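Side-chain contacts in epimerase family protein SDR39U1 (Homo sapiens, PDB 4B4O), which binds NADPH and is a putative NADP-dependent oxidoreductase of the short-chain dehydrogenase/reductase superfamily: residues A[15-20]-A[27-32]; A[61-66]-A[130-135]; A[92-97]-A[143-148]; A[173-178]-A[226-231]. The protein carries 3 engineered substitutions. All blocks are in the same frame, centred on the assembly; numbering follows the deposited sequence.

In the fold
The four contacts are spread over a Rossmann-type chain that binds NADPH. Contacts 1 and 2 both touch the cofactor: S31 and R32 of contact 1 hold the 2'-phosphate, E61 and N62 of contact 2 reach the adenine amino group and the pyrophosphate. Their centres lie about 23 Å apart. Contact 3 is plain packing, about 26 Å from contact 2 between centres. The two are joined along the chain: helix 72-95 starts after the 61-66 loop and ends at contact 3, while helix 131-143 starts at contact 2 and leads into the 143-148 loop. Contact 4 lies across the chain's centre from contact 3, about 44 Å away between centres, with F228 about 11 Å from NADPH by side chain.

Contact 1: residues A[15-20]-A[27-32]; sequences ALTQLL and VTLVSR. With NDP (NADPH dihydro-nicotinamide-adenine-dinucleotide phosphate), chain I.
O1X of the NADPH 2'-phosphate is gripped twice by R32, through NE at 2.8 Å in a nearly straight bond (N-H...O 170°) and through the backbone N at 3.0 Å. R32 follows strand 26-31, the last element of the Rossmann beta-alpha-beta unit made by strand 2-6, helix 11-22 and strand 26-31. NH2 of R32 reaches the neighbouring oxygen O2X at 3.0 Å, and the phosphorus P2B lies at the edge of the guanidinium, in its plane. A bend at chi3 (-60°) turns the guanidinium over the adenine, whose C5A sits 3.4 Å above the plane, over its centre. S31 donates from OG to the third oxygen, O3X, at 2.6 Å. Three phosphate oxygens are therefore held by two consecutive residues, an arrangement consistent with use of NADP rather than NAD.

Farther back along the strand, helix 11-22 packs on it nearly antiparallel, the short axes 9.7 Å apart at 163°. T17 points toward the strand with OG1 beside its own backbone N. From there the hydroxyl bonds to G13 O in the preceding turn and also rests on two hydrocarbon branches, V27 CG1 and, across at about a right angle, L29 CD2. L20 closes the other end of the patch and also packs on V3 of strand 2-6. Its side chain stands roughly at right angles to that of V27, and both CB and CD1 bear on V27 CG2, CD1 at 3.7 Å.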
# COMPACT_ATOMS: atom_id res chain seq x y z
N ALA A 15 4.29 9.22 5.87
CA ALA A 15 4.99 8.39 6.83
C ALA A 15 6.37 8.05 6.29
O ALA A 15 7.35 8.08 7.02
CB ALA A 15 4.19 7.13 7.16
N LEU A 16 6.45 7.73 5.01
CA LEU A 16 7.74 7.36 4.39
C LEU A 16 8.72 8.52 4.43
O LEU A 16 9.90 8.34 4.73
CB LEU A 16 7.57 6.86 2.95
CG LEU A 16 8.84 6.44 2.19
CD1 LEU A 16 9.68 5.40 2.89
CD2 LEU A 16 8.47 5.86 0.84
N THR A 17 8.21 9.71 4.17
CA THR A 17 9.04 10.90 4.20
C THR A 17 9.60 11.14 5.62
O THR A 17 10.79 11.38 5.78
CB THR A 17 8.26 12.12 3.66
OG1 THR A 17 8.06 11.95 2.25
CG2 THR A 17 9.03 13.40 3.93
N GLN A 18 8.75 11.02 6.64
CA GLN A 18 9.19 11.24 8.02
C GLN A 18 10.30 10.26 8.35
O GLN A 18 11.29 10.63 8.97
CB GLN A 18 8.06 11.18 9.07
N LEU A 19 10.15 8.99 7.95
CA LEU A 19 11.14 7.96 8.34
C LEU A 19 12.45 8.14 7.57
O LEU A 19 13.52 8.08 8.16
CB LEU A 19 10.57 6.52 8.15
CG LEU A 19 11.48 5.33 8.56
CD1 LEU A 19 11.91 5.43 10.02
CD2 LEU A 19 10.85 3.99 8.25
N LEU A 20 12.34 8.38 6.27
CA LEU A 20 13.49 8.69 5.44
C LEU A 20 14.30 9.87 5.99
O LEU A 20 15.52 9.77 6.13
CB LEU A 20 13.09 8.96 4.00
CG LEU A 20 12.69 7.76 3.13
CD1 LEU A 20 12.11 8.18 1.80
CD2 LEU A 20 13.86 6.82 2.90
N VAL A 27 14.38 14.07 0.77
CA VAL A 27 13.22 13.62 -0.01
C VAL A 27 12.60 14.72 -0.86
O VAL A 27 12.36 15.82 -0.38
CB VAL A 27 12.12 13.07 0.90
CG1 VAL A 27 10.87 12.79 0.09
CG2 VAL A 27 12.64 11.81 1.59
N THR A 28 12.38 14.43 -2.13
CA THR A 28 11.65 15.30 -3.07
C THR A 28 10.38 14.57 -3.50
O THR A 28 10.43 13.39 -3.75
CB THR A 28 12.51 15.65 -4.31
OG1 THR A 28 13.76 16.22 -3.90
CG2 THR A 28 11.83 16.63 -5.22
N LEU A 29 9.25 15.26 -3.54
CA LEU A 29 7.99 14.61 -3.93
C LEU A 29 7.65 14.92 -5.37
O LEU A 29 8.00 15.99 -5.87
CB LEU A 29 6.82 15.07 -3.02
CG LEU A 29 7.06 15.10 -1.51
CD1 LEU A 29 5.84 15.58 -0.78
CD2 LEU A 29 7.48 13.73 -1.00
N VAL A 30 7.00 13.99 -6.06
CA VAL A 30 6.32 14.31 -7.31
C VAL A 30 4.83 14.40 -7.01
O VAL A 30 4.27 13.52 -6.38
CB VAL A 30 6.58 13.28 -8.45
CG1 VAL A 30 6.04 13.83 -9.75
CG2 VAL A 30 8.06 13.01 -8.58
N SER A 31 4.21 15.48 -7.47
CA SER A 31 2.84 15.78 -7.10
C SER A 31 2.12 16.43 -8.27
O SER A 31 2.76 17.00 -9.16
CB SER A 31 2.83 16.72 -5.89
OG SER A 31 1.54 17.23 -5.61
N ARG A 32 0.79 16.38 -8.26
CA ARG A 32 0.01 17.10 -9.25
C ARG A 32 0.02 18.60 -9.02
O ARG A 32 -0.23 19.37 -9.94
CB ARG A 32 -1.43 16.62 -9.25
CG ARG A 32 -1.61 15.27 -9.92
CD ARG A 32 -2.99 14.72 -9.66
NE ARG A 32 -3.21 14.56 -8.23
CZ ARG A 32 -4.37 14.28 -7.67
NH1 ARG A 32 -5.45 14.09 -8.39
NH2 ARG A 32 -4.42 14.17 -6.35
PA NDP I . -3.18 8.21 -0.82
O1A NDP I . -4.53 8.34 -1.57
O2A NDP I . -3.02 8.79 0.60
O5B NDP I . -1.96 8.94 -1.61
C5B NDP I . -2.05 8.96 -3.04
C4B NDP I . -1.27 10.14 -3.55
O4B NDP I . -1.19 10.01 -4.96
C3B NDP I . -1.98 11.46 -3.22
O3B NDP I . -1.36 12.20 -2.13
C2B NDP I . -1.88 12.27 -4.51
O2B NDP I . -0.77 13.15 -4.50
C1B NDP I . -1.59 11.24 -5.56
N9A NDP I . -2.84 11.02 -6.28
C8A NDP I . -4.13 10.86 -5.83
N7A NDP I . -4.99 10.75 -6.94
C5A NDP I . -4.22 10.86 -8.05
C6A NDP I . -4.42 10.82 -9.51
N6A NDP I . -5.64 10.62 -10.05
N1A NDP I . -3.35 10.98 -10.31
C2A NDP I . -2.11 11.19 -9.77
N3A NDP I . -1.84 11.20 -8.45
C4A NDP I . -2.83 11.03 -7.60
O3 NDP I . -2.91 6.62 -0.90
PN NDP I . -1.98 5.81 0.14
O1N NDP I . -0.87 6.73 0.61
O2N NDP I . -2.84 5.17 1.18
O5D NDP I . -1.38 4.61 -0.82
C5D NDP I . -0.50 5.06 -1.88
C4D NDP I . -0.36 4.02 -2.97
O4D NDP I . -0.27 2.77 -2.29
C3D NDP I . -1.57 3.89 -3.91
O3D NDP I . -1.13 3.65 -5.29
C2D NDP I . -2.38 2.73 -3.33
O2D NDP I . -3.06 1.86 -4.24
C1D NDP I . -1.29 1.88 -2.73
N1N NDP I . -1.76 1.01 -1.63
C2N NDP I . -2.35 1.52 -0.54
C3N NDP I . -2.78 0.70 0.48
C7N NDP I . -3.41 1.32 1.67
O7N NDP I . -3.24 2.52 1.85
N7N NDP I . -4.14 0.59 2.52
C4N NDP I . -2.57 -0.77 0.43
C5N NDP I . -1.92 -1.22 -0.79
C6N NDP I . -1.54 -0.31 -1.76
P2B NDP I . -0.95 14.69 -5.09
O1X NDP I . -0.94 14.56 -6.60
O2X NDP I . -2.30 15.24 -4.54
O3X NDP I . 0.36 15.26 -4.49

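Contact 2: residues A[61-66]-A[130-135]; sequences ENILNP and DFFSNL. With NDP (NADPH dihydro-nicotinamide-adenine-dinucleotide phosphate), chain I.
Two residues ahead of I63, which packs on F132, E61 accepts the adenine amino group: NDP N6A donates to OE1 at 3.1 Å in an almost straight bond (175°). The other carboxylate oxygen, OE2, forms a salt bridge with R68, so the acid is fixed at both oxygens. N62 extends ND2 toward the pyrophosphate, but its bond to NDP O1A is weak at 3.4 Å. Its OD1 accepts N65 N at 3.1 Å, in the carbonyl plane, an Asx motif that ties the side-chain amide to the backbone three residues on. I63 then carries the contact with helix 131-143. CG2, anti to the backbone N, meets F132 CE1 obliquely at 3.7 Å, while CD1 extends to L135 CD2 at 4.4 Å. One face of the F132 ring is covered by F131, whose CD2 stands above the ring centre; M260 of helix 255-262 touches both I63 and F132. At the start of helix 131-143, D130 OD1 accepts S133 N at 2.7 Å, nearly along the C-O axis, and S133 OG takes the D130 N-H in return. The helix thus opens with a capping box, and the 61-66 loop that it meets forms part of the cofactor pocket of this Rossmann-type NADP-binding fold.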
# COMPACT_ATOMS: atom_id res chain seq x y z
N GLU A 61 -5.13 7.38 -7.72
CA GLU A 61 -6.47 7.77 -7.32
C GLU A 61 -6.92 6.80 -6.22
O GLU A 61 -6.80 5.58 -6.37
CB GLU A 61 -7.41 7.70 -8.51
CG GLU A 61 -8.86 8.05 -8.20
CD GLU A 61 -9.13 9.53 -8.05
OE1 GLU A 61 -8.23 10.37 -8.28
OE2 GLU A 61 -10.28 9.85 -7.70
N ASN A 62 -7.50 7.34 -5.15
CA ASN A 62 -7.94 6.53 -4.03
C ASN A 62 -9.10 5.57 -4.35
O ASN A 62 -10.18 6.00 -4.77
CB ASN A 62 -8.38 7.42 -2.86
CG ASN A 62 -8.46 6.63 -1.57
OD1 ASN A 62 -9.52 6.19 -1.16
ND2 ASN A 62 -7.29 6.38 -0.96
N ILE A 63 -8.85 4.29 -4.15
CA ILE A 63 -9.79 3.26 -4.57
C ILE A 63 -10.99 3.15 -3.63
O ILE A 63 -12.13 3.12 -4.09
CB ILE A 63 -9.07 1.89 -4.65
CG1 ILE A 63 -8.02 1.92 -5.77
CG2 ILE A 63 -10.07 0.77 -4.90
CD1 ILE A 63 -7.12 0.70 -5.88
N LEU A 64 -10.72 3.07 -2.33
CA LEU A 64 -11.79 2.83 -1.33
C LEU A 64 -12.79 3.98 -1.21
O LEU A 64 -13.93 3.77 -0.84
CB LEU A 64 -11.20 2.50 0.06
N ASN A 65 -12.38 5.20 -1.56
CA ASN A 65 -13.23 6.40 -1.55
C ASN A 65 -14.74 6.18 -1.79
O ASN A 65 -15.22 6.21 -2.93
CB ASN A 65 -12.67 7.40 -2.56
CG ASN A 65 -13.41 8.73 -2.57
OD1 ASN A 65 -14.40 8.95 -1.84
ND2 ASN A 65 -12.91 9.63 -3.39
N PRO A 66 -15.50 6.00 -0.70
CA PRO A 66 -16.97 5.80 -0.79
C PRO A 66 -17.77 6.91 -1.47
O PRO A 66 -18.92 6.69 -1.85
CB PRO A 66 -17.41 5.72 0.67
CG PRO A 66 -16.31 6.37 1.44
CD PRO A 66 -15.04 6.05 0.70
N ASP A 130 -9.50 -10.89 -11.73
CA ASP A 130 -10.46 -9.82 -11.48
C ASP A 130 -9.80 -8.48 -11.81
O ASP A 130 -8.63 -8.42 -12.17
CB ASP A 130 -11.01 -9.86 -10.04
CG ASP A 130 -9.98 -9.44 -8.97
OD1 ASP A 130 -8.85 -9.02 -9.27
OD2 ASP A 130 -10.29 -9.58 -7.76
N PHE A 131 -10.54 -7.41 -11.63
CA PHE A 131 -10.03 -6.11 -11.98
C PHE A 131 -8.75 -5.70 -11.23
O PHE A 131 -7.80 -5.18 -11.82
CB PHE A 131 -11.11 -5.06 -11.74
CG PHE A 131 -10.63 -3.66 -11.97
CD1 PHE A 131 -10.71 -3.10 -13.22
CD2 PHE A 131 -10.09 -2.92 -10.94
CE1 PHE A 131 -10.26 -1.82 -13.44
CE2 PHE A 131 -9.64 -1.65 -11.16
CZ PHE A 131 -9.73 -1.09 -12.41
N PHE A 132 -8.75 -5.91 -9.92
CA PHE A 132 -7.63 -5.46 -9.09
C PHE A 132 -6.37 -6.32 -9.25
O PHE A 132 -5.26 -5.81 -9.16
CB PHE A 132 -8.06 -5.38 -7.63
CG PHE A 132 -9.11 -4.37 -7.39
CD1 PHE A 132 -8.80 -3.01 -7.44
CD2 PHE A 132 -10.42 -4.74 -7.16
CE1 PHE A 132 -9.77 -2.05 -7.27
CE2 PHE A 132 -11.41 -3.79 -6.97
CZ PHE A 132 -11.09 -2.44 -7.04
N SER A 133 -6.55 -7.61 -9.49
CA SER A 133 -5.41 -8.47 -9.78
C SER A 133 -4.80 -8.10 -11.14
O SER A 133 -3.59 -7.95 -11.24
CB SER A 133 -5.82 -9.95 -9.72
OG SER A 133 -6.95 -10.23 -10.51
N ASN A 134 -5.64 -7.91 -12.16
CA ASN A 134 -5.17 -7.40 -13.44
C ASN A 134 -4.50 -6.04 -13.29
O ASN A 134 -3.50 -5.75 -13.95
CB ASN A 134 -6.31 -7.31 -14.47
CG ASN A 134 -6.64 -8.68 -15.09
OD1 ASN A 134 -5.74 -9.38 -15.55
ND2 ASN A 134 -7.94 -9.07 -15.10
N LEU A 135 -5.05 -5.19 -12.44
CA LEU A 135 -4.42 -3.90 -12.18
C LEU A 135 -2.96 -4.11 -11.74
O LEU A 135 -2.06 -3.56 -12.32
CB LEU A 135 -5.22 -3.08 -11.13
CG LEU A 135 -4.61 -1.76 -10.59
CD1 LEU A 135 -4.66 -0.61 -11.58
CD2 LEU A 135 -5.28 -1.37 -9.29
PA NDP I . -3.18 8.21 -0.82
O1A NDP I . -4.53 8.34 -1.57
O2A NDP I . -3.02 8.79 0.60
O5B NDP I . -1.96 8.94 -1.61
C5B NDP I . -2.05 8.96 -3.04
C4B NDP I . -1.27 10.14 -3.55
O4B NDP I . -1.19 10.01 -4.96
C3B NDP I . -1.98 11.46 -3.22
O3B NDP I . -1.36 12.20 -2.13
C2B NDP I . -1.88 12.27 -4.51
O2B NDP I . -0.77 13.15 -4.50
C1B NDP I . -1.59 11.24 -5.56
N9A NDP I . -2.84 11.02 -6.28
C8A NDP I . -4.13 10.86 -5.83
N7A NDP I . -4.99 10.75 -6.94
C5A NDP I . -4.22 10.86 -8.05
C6A NDP I . -4.42 10.82 -9.51
N6A NDP I . -5.64 10.62 -10.05
N1A NDP I . -3.35 10.98 -10.31
C2A NDP I . -2.11 11.19 -9.77
N3A NDP I . -1.84 11.20 -8.45
C4A NDP I . -2.83 11.03 -7.60
O3 NDP I . -2.91 6.62 -0.90
PN NDP I . -1.98 5.81 0.14
O1N NDP I . -0.87 6.73 0.61
O2N NDP I . -2.84 5.17 1.18
O5D NDP I . -1.38 4.61 -0.82
C5D NDP I . -0.50 5.06 -1.88
C4D NDP I . -0.36 4.02 -2.97
O4D NDP I . -0.27 2.77 -2.29
C3D NDP I . -1.57 3.89 -3.91
O3D NDP I . -1.13 3.65 -5.29
C2D NDP I . -2.38 2.73 -3.33
O2D NDP I . -3.06 1.86 -4.24
C1D NDP I . -1.29 1.88 -2.73
N1N NDP I . -1.76 1.01 -1.63
C2N NDP I . -2.35 1.52 -0.54
C3N NDP I . -2.78 0.70 0.48
C7N NDP I . -3.41 1.32 1.67
O7N NDP I . -3.24 2.52 1.85
N7N NDP I . -4.14 0.59 2.52
C4N NDP I . -2.57 -0.77 0.43
C5N NDP I . -1.92 -1.22 -0.79
C6N NDP I . -1.54 -0.31 -1.76
P2B NDP I . -0.95 14.69 -5.09
O1X NDP I . -0.94 14.56 -6.60
O2X NDP I . -2.30 15.24 -4.54
O3X NDP I . 0.36 15.26 -4.49

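Contact 3: residues A[92-97]-A[143-148]; sequences AITKAP and ARLPGD
L145 reaches from its loop toward the last turn of helix 72-95 and meets two successive residues, I93 and T94, in different ways. The segments belong to neighbouring crossovers of the Rossmann fold: helix 72-95 leads into strand 102-108, and the 143-148 loop carries the chain from helix 131-143 to strand 151-161. I93 stands at about a right angle to L145, and its CG2 branch faces L145 CD1 at 3.9 Å. CG2 lies anti to the backbone N, with CG1 beside it (chi1 -68°), which leaves the shorter branch to make this contact. T94 instead runs alongside L145 in the opposite direction, its OG1 lying 3.7 Å from L145 CD2. The two methyls of one leucine are thus divided between an aliphatic branch and a hydroxyl oxygen. That hydroxyl also has a polar partner, a weak hydrogen bond to A90 O one turn back in the helix.

W103 of strand 102-108 touches both I93 and L145, and T150 also touches both, joining the pair to the neighbouring parts of the fold. The backbone of 143-148 is anchored as well: A143 O accepts from W103 NE1, and L145 O from Q152 NE2. The contact thus passes from a buried interior, made by I93 and L145, to an exposed margin. At that margin the P146 ring comes no nearer the helix than its CD atom, 4.5 Å from T94 OG1.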
# COMPACT_ATOMS: atom_id res chain seq x y z
N ALA A 92 11.64 8.02 -17.30
CA ALA A 92 12.56 9.07 -16.83
C ALA A 92 13.84 8.46 -16.28
O ALA A 92 14.93 8.96 -16.54
CB ALA A 92 11.89 9.94 -15.79
N ILE A 93 13.70 7.36 -15.54
CA ILE A 93 14.85 6.62 -15.04
C ILE A 93 15.70 6.04 -16.18
O ILE A 93 16.91 6.19 -16.20
CB ILE A 93 14.43 5.46 -14.14
CG1 ILE A 93 13.83 5.98 -12.82
CG2 ILE A 93 15.65 4.58 -13.89
CD1 ILE A 93 13.20 4.91 -11.97
N THR A 94 15.05 5.38 -17.13
CA THR A 94 15.73 4.78 -18.26
C THR A 94 16.54 5.80 -19.02
O THR A 94 17.63 5.49 -19.47
CB THR A 94 14.74 4.09 -19.24
OG1 THR A 94 14.19 2.93 -18.61
CG2 THR A 94 15.43 3.66 -20.53
N LYS A 95 16.02 7.02 -19.18
CA LYS A 95 16.73 8.01 -20.00
C LYS A 95 17.56 9.01 -19.18
O LYS A 95 18.20 9.89 -19.75
CB LYS A 95 15.77 8.73 -20.98
CG LYS A 95 14.87 9.79 -20.36
CD LYS A 95 14.04 10.53 -21.42
CE LYS A 95 13.11 11.57 -20.76
NZ LYS A 95 13.00 12.78 -21.66
N ALA A 96 17.59 8.86 -17.86
CA ALA A 96 18.45 9.70 -17.01
C ALA A 96 19.92 9.37 -17.27
O ALA A 96 20.28 8.19 -17.36
CB ALA A 96 18.13 9.50 -15.54
N PRO A 97 20.78 10.40 -17.39
CA PRO A 97 22.23 10.17 -17.58
C PRO A 97 22.91 9.55 -16.35
O PRO A 97 23.79 8.70 -16.51
CB PRO A 97 22.80 11.57 -17.83
CG PRO A 97 21.63 12.51 -17.91
CD PRO A 97 20.44 11.83 -17.29
N ALA A 143 6.19 -0.48 -14.31
CA ALA A 143 7.39 -0.12 -13.57
C ALA A 143 8.65 -0.81 -14.09
O ALA A 143 9.76 -0.40 -13.74
CB ALA A 143 7.21 -0.44 -12.09
N ARG A 144 8.49 -1.88 -14.87
CA ARG A 144 9.61 -2.80 -15.10
C ARG A 144 10.66 -2.20 -16.03
O ARG A 144 10.38 -1.87 -17.16
CB ARG A 144 9.11 -4.14 -15.67
CG ARG A 144 10.15 -5.26 -16.02
CD ARG A 144 9.44 -6.58 -15.87
NE ARG A 144 8.98 -6.87 -14.50
CZ ARG A 144 7.75 -7.22 -14.11
NH1 ARG A 144 6.74 -7.40 -14.97
NH2 ARG A 144 7.51 -7.41 -12.80
N LEU A 145 11.87 -2.05 -15.52
CA LEU A 145 13.01 -1.56 -16.28
C LEU A 145 13.74 -2.75 -16.87
O LEU A 145 13.87 -3.78 -16.23
CB LEU A 145 13.99 -0.81 -15.38
CG LEU A 145 13.50 0.36 -14.50
CD1 LEU A 145 14.58 0.84 -13.54
CD2 LEU A 145 13.02 1.49 -15.40
N PRO A 146 14.19 -2.62 -18.13
CA PRO A 146 15.12 -3.63 -18.60
C PRO A 146 16.47 -3.30 -18.00
O PRO A 146 16.72 -2.14 -17.62
CB PRO A 146 15.13 -3.40 -20.15
CG PRO A 146 14.87 -1.92 -20.31
CD PRO A 146 14.02 -1.51 -19.10
N GLY A 147 17.37 -4.27 -17.99
CA GLY A 147 18.74 -3.96 -17.62
C GLY A 147 18.86 -3.97 -16.12
O GLY A 147 17.86 -3.94 -15.41
N ASP A 148 20.12 -3.96 -15.67
CA ASP A 148 20.44 -4.16 -14.27
C ASP A 148 21.04 -2.91 -13.62
O ASP A 148 21.42 -2.96 -12.44
CB ASP A 148 21.43 -5.35 -14.18
CG ASP A 148 21.11 -6.30 -13.03
OD1 ASP A 148 19.96 -6.27 -12.49
OD2 ASP A 148 22.03 -7.09 -12.69

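Contact 4: residues A[173-178]-A[226-231]; sequences LPFRLG and AEFAQT
This is a buried helix-to-helix contact in which the F175 ring packs against A229 and F228, joining the end of helix 166-176 to helix 225-236 about 22 Å from the centre of the chain to the centre of the contact. F175 points toward the second helix and enters with its ring edge. CE2 lies 3.8 Å from A229 O, which sits at the edge of the ring and in its plane, so a C-H edge rather than a ring face meets the carbonyl. The adjacent CZ is 4.3 Å from A229 CB. The same CZ lies 4.3 Å from F228 CE2, each ring approached obliquely by the other. F228 has its CG anti to the backbone N (chi1 166°), which swings the ring end toward F175. F232, one turn on, meets both rings with planes at about 35°, and F190 stacks on F228. Both helices follow strands of the Rossmann sheet, helix 166-176 after strand 151-161 and helix 225-236 after strand 213-217. Helix 166-176 ends in a Schellman motif just past F175, where G178 has positive phi and its N bonds back to F175 O at 3.0 Å. In the opposing helix, E227 O accepts twice from T231: OG1 approaches at 2.8 Å from above the carbonyl plane, and the backbone N comes from the opposite face of that plane.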
# COMPACT_ATOMS: atom_id res chain seq x y z
N LEU A 173 -13.62 6.59 13.97
CA LEU A 173 -14.71 7.24 14.71
C LEU A 173 -15.88 6.28 14.99
O LEU A 173 -16.33 6.20 16.13
CB LEU A 173 -15.20 8.51 14.01
CG LEU A 173 -16.28 9.32 14.74
CD1 LEU A 173 -15.96 9.70 16.20
CD2 LEU A 173 -16.61 10.55 13.93
N PRO A 174 -16.33 5.50 13.99
CA PRO A 174 -17.39 4.56 14.29
C PRO A 174 -17.01 3.53 15.35
O PRO A 174 -17.79 3.27 16.26
CB PRO A 174 -17.63 3.87 12.93
CG PRO A 174 -17.25 4.90 11.93
CD PRO A 174 -16.09 5.62 12.54
N PHE A 175 -15.82 2.96 15.23
CA PHE A 175 -15.37 2.01 16.24
C PHE A 175 -15.32 2.66 17.62
O PHE A 175 -15.80 2.06 18.60
CB PHE A 175 -14.00 1.43 15.88
CG PHE A 175 -14.07 0.16 15.11
CD1 PHE A 175 -14.31 0.16 13.74
CD2 PHE A 175 -13.90 -1.07 15.75
CE1 PHE A 175 -14.39 -1.03 13.03
CE2 PHE A 175 -13.98 -2.27 15.04
CZ PHE A 175 -14.23 -2.24 13.68
N ARG A 176 -14.79 3.87 17.70
CA ARG A 176 -14.77 4.60 18.95
C ARG A 176 -16.14 4.84 19.55
O ARG A 176 -16.25 5.01 20.76
CB ARG A 176 -14.05 5.94 18.78
CG ARG A 176 -12.54 5.78 18.76
CD ARG A 176 -11.84 7.11 18.50
NE ARG A 176 -11.96 8.00 19.64
CZ ARG A 176 -11.66 9.30 19.62
NH1 ARG A 176 -11.24 9.87 18.49
NH2 ARG A 176 -11.79 10.06 20.73
N LEU A 177 -17.17 4.86 18.72
CA LEU A 177 -18.52 5.11 19.18
C LEU A 177 -19.31 3.84 19.42
O LEU A 177 -20.51 3.89 19.70
CB LEU A 177 -19.25 6.00 18.16
CG LEU A 177 -18.86 7.50 18.15
CD1 LEU A 177 -19.48 8.17 16.94
CD2 LEU A 177 -19.27 8.22 19.42
N GLY A 178 -18.65 2.70 19.31
CA GLY A 178 -19.31 1.41 19.52
C GLY A 178 -20.13 0.88 18.33
O GLY A 178 -20.97 -0.03 18.52
N ALA A 226 -12.85 -10.90 11.58
CA ALA A 226 -13.49 -11.02 12.91
C ALA A 226 -12.48 -10.73 14.00
O ALA A 226 -12.77 -9.98 14.94
CB ALA A 226 -14.08 -12.40 13.13
N GLU A 227 -11.28 -11.29 13.87
CA GLU A 227 -10.21 -11.05 14.88
C GLU A 227 -9.77 -9.57 14.91
O GLU A 227 -9.56 -9.00 15.96
CB GLU A 227 -9.01 -12.00 14.68
CG GLU A 227 -7.79 -11.73 15.59
CD GLU A 227 -6.51 -12.50 15.17
OE1 GLU A 227 -6.69 -13.60 14.55
OE2 GLU A 227 -5.36 -12.03 15.43
N PHE A 228 -9.69 -8.95 13.74
CA PHE A 228 -9.43 -7.52 13.66
C PHE A 228 -10.46 -6.66 14.42
O PHE A 228 -10.10 -5.76 15.18
CB PHE A 228 -9.37 -7.04 12.19
CG PHE A 228 -9.43 -5.56 12.04
CD1 PHE A 228 -8.32 -4.79 12.32
CD2 PHE A 228 -10.61 -4.93 11.71
CE1 PHE A 228 -8.37 -3.42 12.24
CE2 PHE A 228 -10.68 -3.55 11.64
CZ PHE A 228 -9.56 -2.79 11.90
N ALA A 229 -11.74 -6.90 14.18
CA ALA A 229 -12.78 -6.11 14.81
C ALA A 229 -12.72 -6.25 16.32
O ALA A 229 -12.81 -5.27 17.06
CB ALA A 229 -14.17 -6.50 14.27
N GLN A 230 -12.56 -7.49 16.77
CA GLN A 230 -12.52 -7.80 18.19
C GLN A 230 -11.32 -7.14 18.88
O GLN A 230 -11.48 -6.48 19.91
CB GLN A 230 -12.53 -9.31 18.36
CG GLN A 230 -12.44 -9.81 19.79
CD GLN A 230 -12.23 -11.36 19.83
OE1 GLN A 230 -13.02 -12.15 19.27
NE2 GLN A 230 -11.12 -11.79 20.49
N THR A 231 -10.14 -7.27 18.28
CA THR A 231 -8.89 -6.69 18.82
C THR A 231 -8.91 -5.17 18.82
O THR A 231 -8.41 -4.53 19.71
CB THR A 231 -7.67 -7.13 17.97
OG1 THR A 231 -7.63 -8.56 17.90
CG2 THR A 231 -6.34 -6.65 18.59